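T9SS C-terminal target domain-containing protein (Bacteroides cellulosilyticus, PDB 5JVK) probably hydrolyses O-glycosidic bonds within glycan chains, as an endo-acting family 39 glycoside hydrolase of a gut symbiont. Local coordinates at residues Met106-His111 and Val373-Phe378; Thr131-Asp136 and Glu165-Leu170; Leu334-Thr339 and His367-Gly372; Ile351-Tyr356 and Ser400-Tyr405. All coordinates share one frame; numbering follows the deposited sequence.

Overall arrangement
After an N-terminal beta sheet the chain enters an eight-stranded parallel (beta/alpha)8 barrel. Its first strand, in 106-111, pairs with the eighth, in 373-378, and contact 1 thereby closes both the barrel and the longest loop of the set. Within that loop lie contact 2, joining strands 132-138 and 168-174, and later contact 3, where strand 335-341 meets the turn 367-372 leading to the last strand. Contacts 2 and 3 follow one another in series, yet meet inside the barrel through R132 and W337. Contact 4 crosses contacts 1 and 3 along the chain and ties helix 350-366 to helix 403-415 in the outer layer.

Contact 1. Residues Met106-His111 and Val373-Phe378; sequences MGVCVH and VFWYDF
G107 and F374 sit side by side where the first and eighth strands of the (beta/alpha)8 barrel pair in parallel and close its wall. Backbone bonds carry the seam. G107 N donates to V373 O, W375 N to G107 O (3.0 Å), and C109 N to W375 O (2.7 Å). Beyond the strand, F378 N reaches C109 O at 2.9 Å, after a cis peptide between Y376 and D377, a non-proline cis bond of the kind recurrent at this strand end in clan GH-A.

Apolar contacts flank the backbone seam. F374 lays one ring face against G107, whose CA is 4.2 Å from the ring centroid. On the face turned to helix 118-127, chi1 of 65° leaves V108 CG2 anti to the backbone N, and CG2 lies 3.8 Å from F378 CB and in line with the edge of that ring. Further along, C109 presents its sulfur to the edge of the Y376 ring, with SG 5.2 Å from the centroid, while D377 CB rests over one face of the same ring.

At the end of the seam the polar groups gather: H111 NE2 donates in its ring plane to Y376 OH, 3.1 Å away, and H111 CD2 lies 3.3 Å from D377 OD2.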
loop_
_atom_site.group_PDB
_atom_site.type_symbol
_atom_site.label_atom_id
_atom_site.label_comp_id
_atom_site.label_asym_id
_atom_site.label_seq_id
_atom_site.Cartn_x
_atom_site.Cartn_y
_atom_site.Cartn_z
ATOM N N MET A 106 6.867 2.183 2.126
ATOM C CA MET A 106 5.737 1.615 1.383
ATOM C C MET A 106 5.303 0.294 2.005
ATOM O O MET A 106 6.075 -0.661 2.033
ATOM C CB MET A 106 6.081 1.395 -0.100
ATOM C CG MET A 106 5.987 2.655 -0.950
ATOM S SD MET A 106 6.150 2.382 -2.728
ATOM C CE MET A 106 4.730 1.345 -3.078
ATOM N N GLY A 107 4.065 0.253 2.496
ATOM C CA GLY A 107 3.447 -0.974 2.992
ATOM C C GLY A 107 2.155 -1.265 2.254
ATOM O O GLY A 107 1.673 -0.430 1.489
ATOM N N VAL A 108 1.592 -2.448 2.491
ATOM C CA VAL A 108 0.296 -2.825 1.920
ATOM C C VAL A 108 -0.457 -3.779 2.854
ATOM O O VAL A 108 0.139 -4.674 3.446
ATOM C CB VAL A 108 0.460 -3.448 0.511
ATOM C CG1 VAL A 108 1.212 -4.776 0.562
ATOM C CG2 VAL A 108 -0.893 -3.613 -0.174
ATOM N N CYS A 109 -1.766 -3.572 2.985
ATOM C CA CYS A 109 -2.614 -4.438 3.811
ATOM C C CYS A 109 -2.921 -5.718 3.050
ATOM O O CYS A 109 -3.355 -5.664 1.900
ATOM C CB CYS A 109 -3.908 -3.724 4.200
ATOM S SG CYS A 109 -3.632 -2.335 5.324
ATOM N N VAL A 110 -2.689 -6.860 3.698
ATOM C CA VAL A 110 -2.797 -8.174 3.060
ATOM C C VAL A 110 -3.693 -9.099 3.885
ATOM O O VAL A 110 -3.366 -9.444 5.025
ATOM C CB VAL A 110 -1.410 -8.845 2.898
ATOM C CG1 VAL A 110 -1.525 -10.123 2.072
ATOM C CG2 VAL A 110 -0.416 -7.881 2.262
ATOM N N HIS A 111 -4.819 -9.492 3.297
ATOM C CA HIS A 111 -5.666 -10.544 3.857
ATOM C C HIS A 111 -5.130 -11.904 3.394
ATOM O O HIS A 111 -4.374 -11.961 2.418
ATOM C CB HIS A 111 -7.114 -10.364 3.403
ATOM C CG HIS A 111 -7.711 -9.054 3.804
ATOM N ND1 HIS A 111 -7.964 -8.723 5.117
ATOM C CD2 HIS A 111 -8.098 -7.988 3.068
ATOM C CE1 HIS A 111 -8.487 -7.512 5.172
ATOM N NE2 HIS A 111 -8.580 -7.044 3.941
ATOM N N VAL A 373 3.460 3.748 5.486
ATOM C CA VAL A 373 2.173 4.086 4.896
ATOM C C VAL A 373 1.657 2.852 4.168
ATOM O O VAL A 373 2.200 2.468 3.129
ATOM C CB VAL A 373 2.302 5.285 3.935
ATOM C CG1 VAL A 373 0.976 5.579 3.242
ATOM C CG2 VAL A 373 2.806 6.506 4.698
ATOM N N PHE A 374 0.607 2.243 4.722
ATOM C CA PHE A 374 0.102 0.951 4.257
ATOM C C PHE A 374 -1.136 1.114 3.378
ATOM O O PHE A 374 -2.178 1.578 3.847
ATOM C CB PHE A 374 -0.231 0.050 5.447
ATOM C CG PHE A 374 0.970 -0.398 6.227
ATOM C CD1 PHE A 374 1.442 -1.702 6.117
ATOM C CD2 PHE A 374 1.629 0.481 7.085
ATOM C CE1 PHE A 374 2.545 -2.120 6.845
ATOM C CE2 PHE A 374 2.738 0.071 7.808
ATOM C CZ PHE A 374 3.195 -1.233 7.691
ATOM N N TRP A 375 -1.021 0.724 2.110
ATOM C CA TRP A 375 -2.148 0.769 1.188
ATOM C C TRP A 375 -3.190 -0.275 1.565
ATOM O O TRP A 375 -2.846 -1.442 1.767
ATOM C CB TRP A 375 -1.695 0.522 -0.252
ATOM C CG TRP A 375 -2.832 0.493 -1.232
ATOM C CD1 TRP A 375 -3.543 -0.602 -1.635
ATOM C CD2 TRP A 375 -3.399 1.612 -1.919
ATOM N NE1 TRP A 375 -4.515 -0.233 -2.533
ATOM C CE2 TRP A 375 -4.447 1.121 -2.726
ATOM C CE3 TRP A 375 -3.117 2.983 -1.935
ATOM C CZ2 TRP A 375 -5.211 1.952 -3.545
ATOM C CZ3 TRP A 375 -3.879 3.809 -2.749
ATOM C CH2 TRP A 375 -4.913 3.288 -3.545
ATOM N N TYR A 376 -4.453 0.145 1.658
ATOM C CA TYR A 376 -5.571 -0.783 1.805
ATOM C C TYR A 376 -6.256 -0.938 0.444
ATOM O O TYR A 376 -6.761 0.050 -0.081
ATOM C CB TYR A 376 -6.589 -0.307 2.848
ATOM C CG TYR A 376 -7.595 -1.391 3.144
ATOM C CD1 TYR A 376 -7.331 -2.359 4.110
ATOM C CD2 TYR A 376 -8.782 -1.494 2.414
ATOM C CE1 TYR A 376 -8.232 -3.382 4.363
ATOM C CE2 TYR A 376 -9.692 -2.514 2.661
ATOM C CZ TYR A 376 -9.412 -3.455 3.636
ATOM O OH TYR A 376 -10.304 -4.468 3.892
ATOM N N ASP A 377 -6.273 -2.130 -0.162
ATOM C CA ASP A 377 -5.528 -3.329 0.253
ATOM C C ASP A 377 -4.933 -3.995 -0.994
ATOM O O ASP A 377 -5.066 -3.461 -2.101
ATOM C CB ASP A 377 -6.416 -4.285 1.076
ATOM C CG ASP A 377 -7.667 -4.756 0.333
ATOM O OD1 ASP A 377 -7.919 -4.343 -0.822
ATOM O OD2 ASP A 377 -8.414 -5.555 0.930
ATOM N N PHE A 378 -4.263 -5.133 -0.820
ATOM C CA PHE A 378 -3.516 -5.743 -1.921
ATOM C C PHE A 378 -4.411 -6.348 -2.995
ATOM O O PHE A 378 -4.228 -6.071 -4.180
ATOM C CB PHE A 378 -2.538 -6.802 -1.414
ATOM C CG PHE A 378 -1.615 -7.308 -2.481
ATOM C CD1 PHE A 378 -1.686 -8.624 -2.924
ATOM C CD2 PHE A 378 -0.702 -6.445 -3.087
ATOM C CE1 PHE A 378 -0.842 -9.076 -3.922
ATOM C CE2 PHE A 378 0.140 -6.892 -4.091
ATOM C CZ PHE A 378 0.070 -8.210 -4.508
#

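Contact 2. Residues Thr131-Asp136 and Glu165-Leu170; sequences TRIRTD and EGIKPL
I133 and I167 form the tight end of this contact, their CG2 methyls 3.8 Å apart as the two side chains cross at about a right angle. In I133, chi1 of 60° puts CG1 between N and the carbonyl carbon, and chi2 of 94° then turns CD1 to P169 CB, 3.7 Å away. These groups lie on the outer face of the sheet, under S162 of helix 153-164 and F122 of helix 118-127. The backbone ladder is straightest here: L170 N donates to I133 O over 2.8 Å at 175°, flanked by K168 N to T131 O and T135 N to L170 O, whereas I133 N to K168 O is long and weak.

The barrel-facing side is looser and wetter. R132 and K168 run alongside each other with extended chains, their like-charged ends, NH2 and NZ, 4.6 Å apart. Water 1 accepts from R132 NH1 at 2.8 Å and donates to K168 O, and water 2 accepts from both R132 NH1 and K168 NZ. The arginine is steadied further by R132 NE bonding to L104 O. Deeper in, R134 CG lies against L170 CD2 at 3.8 Å while its guanidinium reaches on to salt bridges with E219 and E340.

Neighbouring parallel strands linked through a covering helix make this a beta-alpha-beta crossover, the repeating element of the (beta/alpha)8 barrel.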
loop_
_atom_site.group_PDB
_atom_site.type_symbol
_atom_site.label_atom_id
_atom_site.label_comp_id
_atom_site.label_asym_id
_atom_site.label_seq_id
_atom_site.Cartn_x
_atom_site.Cartn_y
_atom_site.Cartn_z
ATOM N N THR A 131 7.871 -3.016 1.020
ATOM C CA THR A 131 8.771 -3.582 2.034
ATOM C C THR A 131 8.083 -3.888 3.370
ATOM O O THR A 131 8.735 -4.368 4.301
ATOM C CB THR A 131 9.932 -2.621 2.328
ATOM O OG1 THR A 131 9.407 -1.375 2.798
ATOM C CG2 THR A 131 10.764 -2.395 1.082
ATOM N N ARG A 132 6.785 -3.593 3.473
ATOM C CA ARG A 132 6.004 -3.885 4.674
ATOM C C ARG A 132 4.652 -4.471 4.294
ATOM O O ARG A 132 4.117 -4.171 3.225
ATOM C CB ARG A 132 5.784 -2.617 5.497
ATOM C CG ARG A 132 7.053 -1.969 6.021
ATOM C CD ARG A 132 6.724 -0.692 6.771
ATOM N NE ARG A 132 7.918 0.047 7.186
ATOM C CZ ARG A 132 8.683 -0.243 8.240
ATOM N NH1 ARG A 132 8.415 -1.286 9.027
ATOM N NH2 ARG A 132 9.738 0.520 8.508
ATOM N N ILE A 133 4.113 -5.315 5.170
ATOM C CA ILE A 133 2.736 -5.796 5.043
ATOM C C ILE A 133 2.023 -5.714 6.385
ATOM O O ILE A 133 2.653 -5.819 7.435
ATOM C CB ILE A 133 2.641 -7.229 4.460
ATOM C CG1 ILE A 133 3.365 -8.266 5.344
ATOM C CG2 ILE A 133 3.157 -7.250 3.026
ATOM C CD1 ILE A 133 2.485 -8.974 6.359
ATOM N N ARG A 134 0.710 -5.506 6.333
ATOM C CA ARG A 134 -0.133 -5.468 7.521
ATOM C C ARG A 134 -1.176 -6.568 7.419
ATOM O O ARG A 134 -1.798 -6.737 6.370
ATOM C CB ARG A 134 -0.818 -4.108 7.651
ATOM C CG ARG A 134 -1.720 -3.963 8.872
ATOM C CD ARG A 134 -2.202 -2.532 8.982
ATOM N NE ARG A 134 -3.075 -2.286 10.134
ATOM C CZ ARG A 134 -4.412 -2.268 10.120
ATOM N NH1 ARG A 134 -5.116 -2.508 9.013
ATOM N NH2 ARG A 134 -5.063 -2.008 11.247
ATOM N N THR A 135 -1.366 -7.310 8.507
ATOM C CA THR A 135 -2.440 -8.296 8.573
ATOM C C THR A 135 -2.934 -8.513 10.000
ATOM O O THR A 135 -2.280 -8.124 10.968
ATOM C CB THR A 135 -2.033 -9.628 7.912
ATOM O OG1 THR A 135 -3.200 -10.436 7.713
ATOM C CG2 THR A 135 -1.005 -10.387 8.750
ATOM N N ASP A 136 -4.103 -9.135 10.102
ATOM C CA ASP A 136 -4.810 -9.280 11.369
ATOM C C ASP A 136 -4.328 -10.476 12.169
ATOM O O ASP A 136 -3.818 -11.454 11.617
ATOM C CB ASP A 136 -6.312 -9.431 11.128
ATOM C CG ASP A 136 -6.912 -8.226 10.456
ATOM O OD1 ASP A 136 -7.210 -7.235 11.160
ATOM O OD2 ASP A 136 -7.088 -8.274 9.218
ATOM N N GLU A 165 10.844 -12.702 0.978
ATOM C CA GLU A 165 10.804 -11.544 0.073
ATOM C C GLU A 165 11.314 -10.239 0.712
ATOM O O GLU A 165 11.155 -9.168 0.129
ATOM C CB GLU A 165 9.382 -11.365 -0.483
ATOM C CG GLU A 165 8.854 -12.561 -1.284
ATOM C CD GLU A 165 9.482 -12.723 -2.665
ATOM O OE1 GLU A 165 10.362 -11.921 -3.045
ATOM O OE2 GLU A 165 9.089 -13.669 -3.383
ATOM N N GLY A 166 11.944 -10.335 1.886
ATOM C CA GLY A 166 12.579 -9.194 2.548
ATOM C C GLY A 166 11.599 -8.127 2.994
ATOM O O GLY A 166 11.809 -6.939 2.740
ATOM N N ILE A 167 10.532 -8.558 3.660
ATOM C CA ILE A 167 9.428 -7.683 4.045
ATOM C C ILE A 167 9.247 -7.746 5.563
ATOM O O ILE A 167 9.247 -8.831 6.141
ATOM C CB ILE A 167 8.132 -8.098 3.305
ATOM C CG1 ILE A 167 8.251 -7.771 1.808
ATOM C CG2 ILE A 167 6.905 -7.406 3.891
ATOM C CD1 ILE A 167 7.242 -8.479 0.928
ATOM N N LYS A 168 9.103 -6.580 6.194
ATOM C CA LYS A 168 8.843 -6.487 7.634
ATOM C C LYS A 168 7.334 -6.526 7.899
ATOM O O LYS A 168 6.633 -5.577 7.539
ATOM C CB LYS A 168 9.413 -5.189 8.207
ATOM C CG LYS A 168 10.927 -5.104 8.199
ATOM C CD LYS A 168 11.394 -3.874 8.960
ATOM C CE LYS A 168 12.870 -3.591 8.725
ATOM N NZ LYS A 168 13.263 -2.259 9.263
ATOM N N PRO A 169 6.825 -7.605 8.537
ATOM C CA PRO A 169 5.385 -7.644 8.794
ATOM C C PRO A 169 4.976 -6.824 10.021
ATOM O O PRO A 169 5.677 -6.841 11.034
ATOM C CB PRO A 169 5.098 -9.137 9.012
ATOM C CG PRO A 169 6.418 -9.788 9.255
ATOM C CD PRO A 169 7.507 -8.765 9.134
ATOM N N LEU A 170 3.858 -6.106 9.892
ATOM C CA LEU A 170 3.209 -5.393 10.994
ATOM C C LEU A 170 1.910 -6.130 11.299
ATOM O O LEU A 170 1.167 -6.464 10.380
ATOM C CB LEU A 170 2.929 -3.947 10.584
ATOM C CG LEU A 170 2.308 -2.980 11.607
ATOM C CD1 LEU A 170 2.804 -1.559 11.374
ATOM C CD2 LEU A 170 0.782 -3.004 11.589
HETATM O O HOH W 1 6.221 -3.076 9.123
HETATM O O HOH W 2 10.633 -1.493 11.041
#

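Contact 3. Residues Leu334-Thr339 and His367-Gly372; sequences LSVWVT and HYMSPG
V336 and S370 face each other with CA atoms 5.3 Å apart, where the irregular turn 367-372 runs beside strand 335-341 and is joined to it through one weak direct backbone bond, V338 N to G372 O (3.0 Å, 129°), and through water 3, which accepts from V336 N and donates to M369 O.

The side chain of S370 does the main polar work. Its OG stands opposite the serine's own N (chi1 -175°), a rotation that brings it against the strand, where it donates to V336 O over 2.6 Å, lying in the carbonyl plane on a lone pair. S370 OG also accepts from G372 N at 3.3 Å, which makes an ST turn, and more weakly from V338 N.

To one side of this serine, P371 sets CG over a face of the W337 indole, 3.6 Å from the centroid of the six-membered ring, as a CH-pi contact. W337 NE1 donates to S335 OG at 2.8 Å, helping to fix the indole's rotation; R132 touches the ring from the barrel interior. To the other, M369 bends at chi2 (98°) and lays SD 3.8 Å from V336 CB, with CE close to V336 CG1, on the same side of the strand as V338.

One hydroxyl thus donates once, accepts from G372 N and, weakly, from V338 N, standing in for regular strand pairing before the last barrel strand begins; it satisfies V336 O and fixes the turn while proline and methionine pack against the strand to either side.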
loop_
_atom_site.group_PDB
_atom_site.type_symbol
_atom_site.label_atom_id
_atom_site.label_comp_id
_atom_site.label_asym_id
_atom_site.label_seq_id
_atom_site.Cartn_x
_atom_site.Cartn_y
_atom_site.Cartn_z
ATOM N N LEU A 334 6.902 10.034 19.580
ATOM C CA LEU A 334 5.922 9.028 19.166
ATOM C C LEU A 334 5.883 8.947 17.637
ATOM O O LEU A 334 5.707 9.964 16.960
ATOM C CB LEU A 334 4.522 9.347 19.694
ATOM C CG LEU A 334 4.259 9.254 21.199
ATOM C CD1 LEU A 334 2.825 9.678 21.484
ATOM C CD2 LEU A 334 4.516 7.850 21.727
ATOM N N SER A 335 6.059 7.742 17.103
ATOM C CA SER A 335 5.978 7.520 15.660
ATOM C C SER A 335 4.512 7.484 15.212
ATOM O O SER A 335 3.637 7.033 15.957
ATOM C CB SER A 335 6.695 6.224 15.267
ATOM O OG SER A 335 6.223 5.124 16.028
ATOM N N VAL A 336 4.253 7.978 14.004
ATOM C CA VAL A 336 2.908 7.998 13.428
ATOM C C VAL A 336 2.875 7.028 12.256
ATOM O O VAL A 336 3.591 7.219 11.279
ATOM C CB VAL A 336 2.512 9.415 12.955
ATOM C CG1 VAL A 336 1.096 9.426 12.385
ATOM C CG2 VAL A 336 2.636 10.404 14.104
ATOM N N TRP A 337 2.037 5.999 12.357
ATOM C CA TRP A 337 1.948 4.948 11.345
ATOM C C TRP A 337 0.632 5.052 10.580
ATOM O O TRP A 337 -0.435 4.983 11.178
ATOM C CB TRP A 337 2.060 3.584 12.021
ATOM C CG TRP A 337 3.394 3.369 12.659
ATOM C CD1 TRP A 337 3.823 3.871 13.854
ATOM C CD2 TRP A 337 4.485 2.608 12.128
ATOM N NE1 TRP A 337 5.114 3.465 14.103
ATOM C CE2 TRP A 337 5.544 2.688 13.061
ATOM C CE3 TRP A 337 4.670 1.862 10.957
ATOM C CZ2 TRP A 337 6.771 2.048 12.860
ATOM C CZ3 TRP A 337 5.894 1.226 10.756
ATOM C CH2 TRP A 337 6.928 1.326 11.704
ATOM N N VAL A 338 0.705 5.216 9.260
ATOM C CA VAL A 338 -0.501 5.291 8.429
ATOM C C VAL A 338 -0.879 3.861 8.035
ATOM O O VAL A 338 -0.589 3.401 6.930
ATOM C CB VAL A 338 -0.291 6.214 7.207
ATOM C CG1 VAL A 338 -1.587 6.378 6.419
ATOM C CG2 VAL A 338 0.247 7.567 7.662
ATOM N N THR A 339 -1.523 3.163 8.966
ATOM C CA THR A 339 -1.751 1.720 8.843
ATOM C C THR A 339 -2.863 1.328 7.864
ATOM O O THR A 339 -2.951 0.166 7.477
ATOM C CB THR A 339 -2.003 1.062 10.217
ATOM O OG1 THR A 339 -3.152 1.647 10.843
ATOM C CG2 THR A 339 -0.780 1.231 11.113
ATOM N N HIS A 367 6.383 15.356 2.418
ATOM C CA HIS A 367 6.165 15.792 3.799
ATOM C C HIS A 367 6.535 14.658 4.766
ATOM O O HIS A 367 5.756 14.321 5.661
ATOM C CB HIS A 367 4.692 16.184 3.999
ATOM C CG HIS A 367 4.178 17.173 2.999
ATOM N ND1 HIS A 367 4.399 18.529 3.111
ATOM C CD2 HIS A 367 3.436 17.004 1.879
ATOM C CE1 HIS A 367 3.826 19.151 2.096
ATOM N NE2 HIS A 367 3.231 18.249 1.336
ATOM N N TYR A 368 7.731 14.085 4.593
ATOM C CA TYR A 368 8.114 12.850 5.295
ATOM C C TYR A 368 7.926 12.938 6.806
ATOM O O TYR A 368 8.483 13.820 7.458
ATOM C CB TYR A 368 9.561 12.433 4.998
ATOM C CG TYR A 368 9.896 11.074 5.585
ATOM C CD1 TYR A 368 9.370 9.910 5.028
ATOM C CD2 TYR A 368 10.706 10.954 6.721
ATOM C CE1 TYR A 368 9.652 8.663 5.570
ATOM C CE2 TYR A 368 10.996 9.709 7.270
ATOM C CZ TYR A 368 10.464 8.566 6.690
ATOM O OH TYR A 368 10.742 7.328 7.219
ATOM N N MET A 369 7.121 12.021 7.340
ATOM C CA MET A 369 6.926 11.889 8.788
ATOM C C MET A 369 6.647 10.456 9.254
ATOM O O MET A 369 7.142 10.061 10.306
ATOM C CB MET A 369 5.842 12.865 9.283
ATOM C CG MET A 369 4.422 12.567 8.829
ATOM S SD MET A 369 3.462 11.685 10.075
ATOM C CE MET A 369 2.004 11.230 9.141
ATOM N N SER A 370 5.868 9.685 8.490
ATOM C CA SER A 370 5.552 8.298 8.841
ATOM C C SER A 370 6.597 7.322 8.290
ATOM O O SER A 370 7.019 7.461 7.139
ATOM C CB SER A 370 4.171 7.919 8.298
ATOM O OG SER A 370 3.795 6.619 8.719
ATOM N N PRO A 371 7.013 6.324 9.104
ATOM C CA PRO A 371 7.883 5.256 8.599
ATOM C C PRO A 371 7.140 4.108 7.899
ATOM O O PRO A 371 7.788 3.178 7.425
ATOM C CB PRO A 371 8.569 4.747 9.868
ATOM C CG PRO A 371 7.554 4.955 10.934
ATOM C CD PRO A 371 6.788 6.194 10.558
ATOM N N GLY A 372 5.808 4.160 7.847
ATOM C CA GLY A 372 5.021 3.103 7.216
ATOM C C GLY A 372 3.637 3.566 6.793
ATOM O O GLY A 372 2.756 3.756 7.632
HETATM O O HOH W 3 6.417 9.214 12.840
#

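Contact 4. Residues Ile351-Tyr356 and Ser400-Tyr405; sequences IEQAAY and SPKPSY
Q353 OE1 takes two hydrogen bonds at the junction of two helices, from S404 OG at 2.9 Å and from water 4 at 2.8 Å. The hydroxyl comes in well above the amide carbonyl plane, 63° out of it. Water 4 in turn accepts from S404 N at 2.9 Å, so the glutamine reaches both the side chain and, through water, the backbone N of S404. S404 OG lies between its own N and carbonyl carbon (chi1 56°), which directs it to the amide.

K402 crosses the glutamine at about a right angle and brings CE to 3.5 Å from Q353 OE1; its NZ bonds to S345 OG and G393 O. Q353 NE2 is bound to W343 O and also to G393 O, so both ends of the amide are held, which supports its modelled orientation.

Beside this polar patch A354 packs closely. Its CB is 3.6 Å from S404 N and 4.0 Å from P403 CB, and the CA atoms of A354 and S404 come within 3.7 Å, an approach that small side chains permit. I351 CD1 only grazes P403.

Such close packing joins helix 350-366 to helix 403-415, the last two helices of the outer layer of a (beta/alpha)8 barrel.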
loop_
_atom_site.group_PDB
_atom_site.type_symbol
_atom_site.label_atom_id
_atom_site.label_comp_id
_atom_site.label_asym_id
_atom_site.label_seq_id
_atom_site.Cartn_x
_atom_site.Cartn_y
_atom_site.Cartn_z
ATOM N N ILE A 351 -8.053 4.172 -13.158
ATOM C CA ILE A 351 -6.921 5.052 -13.432
ATOM C C ILE A 351 -6.757 6.137 -12.356
ATOM O O ILE A 351 -5.633 6.570 -12.084
ATOM C CB ILE A 351 -7.008 5.657 -14.863
ATOM C CG1 ILE A 351 -5.631 6.114 -15.341
ATOM C CG2 ILE A 351 -8.015 6.802 -14.945
ATOM C CD1 ILE A 351 -4.649 4.986 -15.603
ATOM N N GLU A 352 -7.868 6.561 -11.748
ATOM C CA GLU A 352 -7.825 7.477 -10.600
ATOM C C GLU A 352 -7.187 6.806 -9.380
ATOM O O GLU A 352 -6.326 7.400 -8.728
ATOM C CB GLU A 352 -9.222 8.014 -10.263
ATOM C CG GLU A 352 -9.740 9.028 -11.279
ATOM C CD GLU A 352 -11.194 9.438 -11.071
ATOM O OE1 GLU A 352 -11.947 8.732 -10.361
ATOM O OE2 GLU A 352 -11.597 10.478 -11.638
ATOM N N GLN A 353 -7.598 5.568 -9.097
ATOM C CA GLN A 353 -7.006 4.761 -8.018
ATOM C C GLN A 353 -5.484 4.641 -8.177
ATOM O O GLN A 353 -4.740 4.767 -7.202
ATOM C CB GLN A 353 -7.632 3.355 -7.971
ATOM C CG GLN A 353 -7.310 2.567 -6.701
ATOM C CD GLN A 353 -7.457 1.053 -6.841
ATOM O OE1 GLN A 353 -7.219 0.480 -7.905
ATOM N NE2 GLN A 353 -7.824 0.391 -5.744
ATOM N N ALA A 354 -5.036 4.398 -9.407
ATOM C CA ALA A 354 -3.613 4.319 -9.721
ATOM C C ALA A 354 -2.922 5.663 -9.512
ATOM O O ALA A 354 -1.904 5.743 -8.824
ATOM C CB ALA A 354 -3.418 3.844 -11.153
ATOM N N ALA A 355 -3.492 6.713 -10.098
ATOM C CA ALA A 355 -2.969 8.073 -9.951
ATOM C C ALA A 355 -2.838 8.483 -8.482
ATOM O O ALA A 355 -1.808 9.020 -8.080
ATOM C CB ALA A 355 -3.852 9.064 -10.699
ATOM N N TYR A 356 -3.872 8.208 -7.690
ATOM C CA TYR A 356 -3.891 8.606 -6.279
ATOM C C TYR A 356 -2.948 7.777 -5.412
ATOM O O TYR A 356 -2.453 8.274 -4.401
ATOM C CB TYR A 356 -5.318 8.569 -5.710
ATOM C CG TYR A 356 -6.326 9.493 -6.392
ATOM C CD1 TYR A 356 -5.925 10.546 -7.233
ATOM C CD2 TYR A 356 -7.692 9.331 -6.169
ATOM C CE1 TYR A 356 -6.855 11.377 -7.838
ATOM C CE2 TYR A 356 -8.626 10.167 -6.770
ATOM C CZ TYR A 356 -8.200 11.186 -7.604
ATOM O OH TYR A 356 -9.116 12.019 -8.206
ATOM N N SER A 400 -5.515 -10.908 -11.363
ATOM C CA SER A 400 -5.256 -10.048 -12.514
ATOM C C SER A 400 -4.919 -8.653 -11.986
ATOM O O SER A 400 -5.659 -8.127 -11.155
ATOM C CB SER A 400 -6.492 -9.982 -13.413
ATOM O OG SER A 400 -6.252 -9.199 -14.564
ATOM N N PRO A 401 -3.806 -8.049 -12.454
ATOM C CA PRO A 401 -3.431 -6.723 -11.953
ATOM C C PRO A 401 -4.325 -5.609 -12.492
ATOM O O PRO A 401 -4.684 -5.618 -13.673
ATOM C CB PRO A 401 -1.994 -6.552 -12.456
ATOM C CG PRO A 401 -1.945 -7.356 -13.705
ATOM C CD PRO A 401 -2.852 -8.535 -13.469
ATOM N N LYS A 402 -4.695 -4.683 -11.610
ATOM C CA LYS A 402 -5.375 -3.447 -11.991
ATOM C C LYS A 402 -4.293 -2.393 -12.266
ATOM O O LYS A 402 -3.129 -2.614 -11.915
ATOM C CB LYS A 402 -6.314 -2.997 -10.869
ATOM C CG LYS A 402 -7.454 -3.974 -10.591
ATOM C CD LYS A 402 -8.060 -3.770 -9.212
ATOM C CE LYS A 402 -8.708 -2.404 -9.079
ATOM N NZ LYS A 402 -9.405 -2.234 -7.776
ATOM N N PRO A 403 -4.655 -1.256 -12.906
ATOM C CA PRO A 403 -3.666 -0.190 -13.161
ATOM C C PRO A 403 -2.899 0.308 -11.926
ATOM O O PRO A 403 -1.737 0.697 -12.050
ATOM C CB PRO A 403 -4.520 0.939 -13.742
ATOM C CG PRO A 403 -5.640 0.237 -14.418
ATOM C CD PRO A 403 -5.948 -0.951 -13.551
ATOM N N SER A 404 -3.546 0.291 -10.758
ATOM C CA SER A 404 -2.921 0.705 -9.502
ATOM C C SER A 404 -1.698 -0.126 -9.118
ATOM O O SER A 404 -0.781 0.387 -8.466
ATOM C CB SER A 404 -3.944 0.692 -8.365
ATOM O OG SER A 404 -4.551 -0.578 -8.242
ATOM N N TYR A 405 -1.685 -1.398 -9.515
ATOM C CA TYR A 405 -0.516 -2.252 -9.327
ATOM C C TYR A 405 0.689 -1.705 -10.090
ATOM O O TYR A 405 1.781 -1.587 -9.532
ATOM C CB TYR A 405 -0.799 -3.687 -9.779
ATOM C CG TYR A 405 0.337 -4.624 -9.465
ATOM C CD1 TYR A 405 1.438 -4.730 -10.318
ATOM C CD2 TYR A 405 0.332 -5.386 -8.301
ATOM C CE1 TYR A 405 2.495 -5.572 -10.023
ATOM C CE2 TYR A 405 1.383 -6.239 -8.001
ATOM C CZ TYR A 405 2.463 -6.325 -8.864
ATOM O OH TYR A 405 3.505 -7.162 -8.567
HETATM O O HOH W 4 -6.387 0.471 -10.603
#